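PDB 3GJA: CytC3 from Streptomyces, which is a nonheme iron halogenase of the phytanoyl-CoA dioxygenase family, probably chlorinating an aliphatic amino-acid substrate during natural-product biosynthesis. Local coordinates for residues L72-A78 / S306-F312. Sequence-based numbering, arbitrary orientation.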
# COMPACT_ATOMS: atom_id res chain seq x y z
N LEU A 72 -4.73 11.29 -2.77
CA LEU A 72 -4.32 12.64 -3.12
C LEU A 72 -5.50 13.52 -3.52
O LEU A 72 -5.32 14.70 -3.82
CB LEU A 72 -3.27 12.63 -4.24
CG LEU A 72 -1.92 12.04 -3.80
CD1 LEU A 72 -0.92 12.13 -4.93
CD2 LEU A 72 -1.41 12.79 -2.58
N ASP A 73 -6.70 12.96 -3.56
CA ASP A 73 -7.86 13.78 -3.89
C ASP A 73 -9.11 13.46 -3.06
O ASP A 73 -10.03 14.28 -2.97
CB ASP A 73 -8.18 13.75 -5.40
CG ASP A 73 -8.77 12.43 -5.86
OD1 ASP A 73 -8.06 11.40 -5.82
OD2 ASP A 73 -9.95 12.44 -6.28
N ILE A 74 -9.14 12.29 -2.43
CA ILE A 74 -10.29 11.91 -1.61
C ILE A 74 -9.90 12.01 -0.15
O ILE A 74 -9.02 11.29 0.32
CB ILE A 74 -10.78 10.48 -1.93
CG1 ILE A 74 -11.19 10.41 -3.41
CG2 ILE A 74 -11.94 10.10 -1.01
CD1 ILE A 74 -11.56 9.03 -3.87
N ASP A 75 -10.57 12.91 0.57
CA ASP A 75 -10.29 13.15 1.98
C ASP A 75 -10.20 11.92 2.87
O ASP A 75 -9.24 11.78 3.61
CB ASP A 75 -11.32 14.11 2.58
CG ASP A 75 -11.15 15.54 2.07
OD1 ASP A 75 -10.00 15.92 1.79
OD2 ASP A 75 -12.16 16.27 1.97
N LEU A 76 -11.20 11.04 2.81
CA LEU A 76 -11.20 9.83 3.63
C LEU A 76 -10.00 8.92 3.33
O LEU A 76 -9.54 8.16 4.19
CB LEU A 76 -12.51 9.08 3.41
CG LEU A 76 -13.54 9.00 4.55
CD1 LEU A 76 -13.36 10.12 5.56
CD2 LEU A 76 -14.93 9.03 3.95
N LEU A 77 -9.48 9.01 2.11
CA LEU A 77 -8.33 8.21 1.73
C LEU A 77 -7.06 8.94 2.16
O LEU A 77 -6.07 8.32 2.52
CB LEU A 77 -8.33 7.96 0.22
CG LEU A 77 -8.71 6.57 -0.29
CD1 LEU A 77 -9.71 5.89 0.64
CD2 LEU A 77 -9.25 6.68 -1.71
N ALA A 78 -7.12 10.27 2.13
CA ALA A 78 -5.98 11.09 2.55
C ALA A 78 -5.75 10.80 4.04
O ALA A 78 -4.62 10.63 4.49
CB ALA A 78 -6.27 12.57 2.35
N SER A 306 -3.36 17.83 -0.26
CA SER A 306 -4.11 17.02 -1.21
C SER A 306 -4.75 17.93 -2.24
O SER A 306 -4.88 19.14 -2.04
CB SER A 306 -5.21 16.22 -0.51
OG SER A 306 -6.44 16.93 -0.54
N GLN A 307 -5.16 17.32 -3.35
CA GLN A 307 -5.78 18.04 -4.44
C GLN A 307 -7.09 18.70 -3.99
O GLN A 307 -7.70 19.45 -4.74
CB GLN A 307 -6.07 17.06 -5.57
CG GLN A 307 -5.97 17.64 -6.94
CD GLN A 307 -4.55 18.00 -7.32
OE1 GLN A 307 -4.30 18.46 -8.43
NE2 GLN A 307 -3.60 17.80 -6.40
N ARG A 308 -7.52 18.40 -2.77
CA ARG A 308 -8.74 18.99 -2.24
C ARG A 308 -8.48 19.84 -1.01
O ARG A 308 -9.39 20.14 -0.25
CB ARG A 308 -9.77 17.91 -1.88
CG ARG A 308 -10.81 17.67 -2.95
CD ARG A 308 -11.97 16.82 -2.44
NE ARG A 308 -12.98 16.63 -3.48
CZ ARG A 308 -12.84 15.80 -4.51
NH1 ARG A 308 -11.74 15.07 -4.63
NH2 ARG A 308 -13.79 15.72 -5.43
N GLY A 309 -7.22 20.22 -0.82
CA GLY A 309 -6.88 21.06 0.32
C GLY A 309 -6.67 20.32 1.62
O GLY A 309 -6.51 20.94 2.67
N TYR A 310 -6.69 18.99 1.58
CA TYR A 310 -6.46 18.24 2.80
C TYR A 310 -4.97 18.37 3.10
O TYR A 310 -4.13 17.98 2.30
CB TYR A 310 -6.88 16.78 2.63
CG TYR A 310 -6.72 15.95 3.88
CD1 TYR A 310 -5.46 15.56 4.33
CD2 TYR A 310 -7.84 15.57 4.64
CE1 TYR A 310 -5.31 14.81 5.49
CE2 TYR A 310 -7.69 14.82 5.81
CZ TYR A 310 -6.42 14.45 6.22
OH TYR A 310 -6.26 13.72 7.38
N GLU A 311 -4.66 18.93 4.26
CA GLU A 311 -3.29 19.16 4.67
C GLU A 311 -2.68 17.95 5.35
O GLU A 311 -3.26 17.40 6.29
CB GLU A 311 -3.24 20.35 5.62
CG GLU A 311 -1.86 20.88 5.93
CD GLU A 311 -1.14 21.35 4.69
OE1 GLU A 311 -1.76 22.05 3.86
OE2 GLU A 311 0.07 21.03 4.55
N PHE A 312 -1.51 17.53 4.88
CA PHE A 312 -0.81 16.38 5.46
C PHE A 312 0.21 16.90 6.46
O PHE A 312 1.28 17.39 6.08
CB PHE A 312 -0.08 15.58 4.37
CG PHE A 312 -0.99 14.92 3.38
CD1 PHE A 312 -1.82 13.86 3.77
CD2 PHE A 312 -1.03 15.35 2.06
CE1 PHE A 312 -2.66 13.24 2.85
CE2 PHE A 312 -1.87 14.73 1.13
CZ PHE A 312 -2.69 13.68 1.53
O HOH W 1 -11.80 13.88 -7.69
O HOH W 2 -8.31 15.06 0.06
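The methyl CB of Ala-78 sits over one face of the Tyr-310 ring, 3.8 Å from its centroid and 16° off the ring normal, a CH-pi contact, while OD1 of Asp-75 lies at that ring's edge. Phe-312 presents one face to CD1 of Tyr-310 and an edge to the carbonyl O of Ala-78. These rings belong to a C-terminal loop of this cupin-type halogenase, turned by a type I turn from Ser-306 to Gly-309, that lies against the start of helix 75-82, with Ile-74 at its N-cap. With CG anti to the backbone N (chi1 -178°), the Tyr-310 ring is laid over the Ala-78 methyl; an alanine here would probably take the tyrosine face from that methyl and open a gap beside Phe-312. Tyr-310 N donates to Ser-306 OG at 3.0 Å, and Gln-307 N to Leu-72 O at 2.7 Å. Arg-308, extended from CG to NE, crosses Asp-73; its NH1 hydrogen-bonds to Asp-73 O at 2.5 Å, coming from above the carbonyl plane. The salt bridge from NH1 to Asp-73 OD2 is longer, 3.6 Å, and OD2 has its stronger partner in Arg-70. One water bridges the same two groups. A second donates to Asp-75 OD1 at 2.6 Å and lies 2.7 Å from Ser-306 OG.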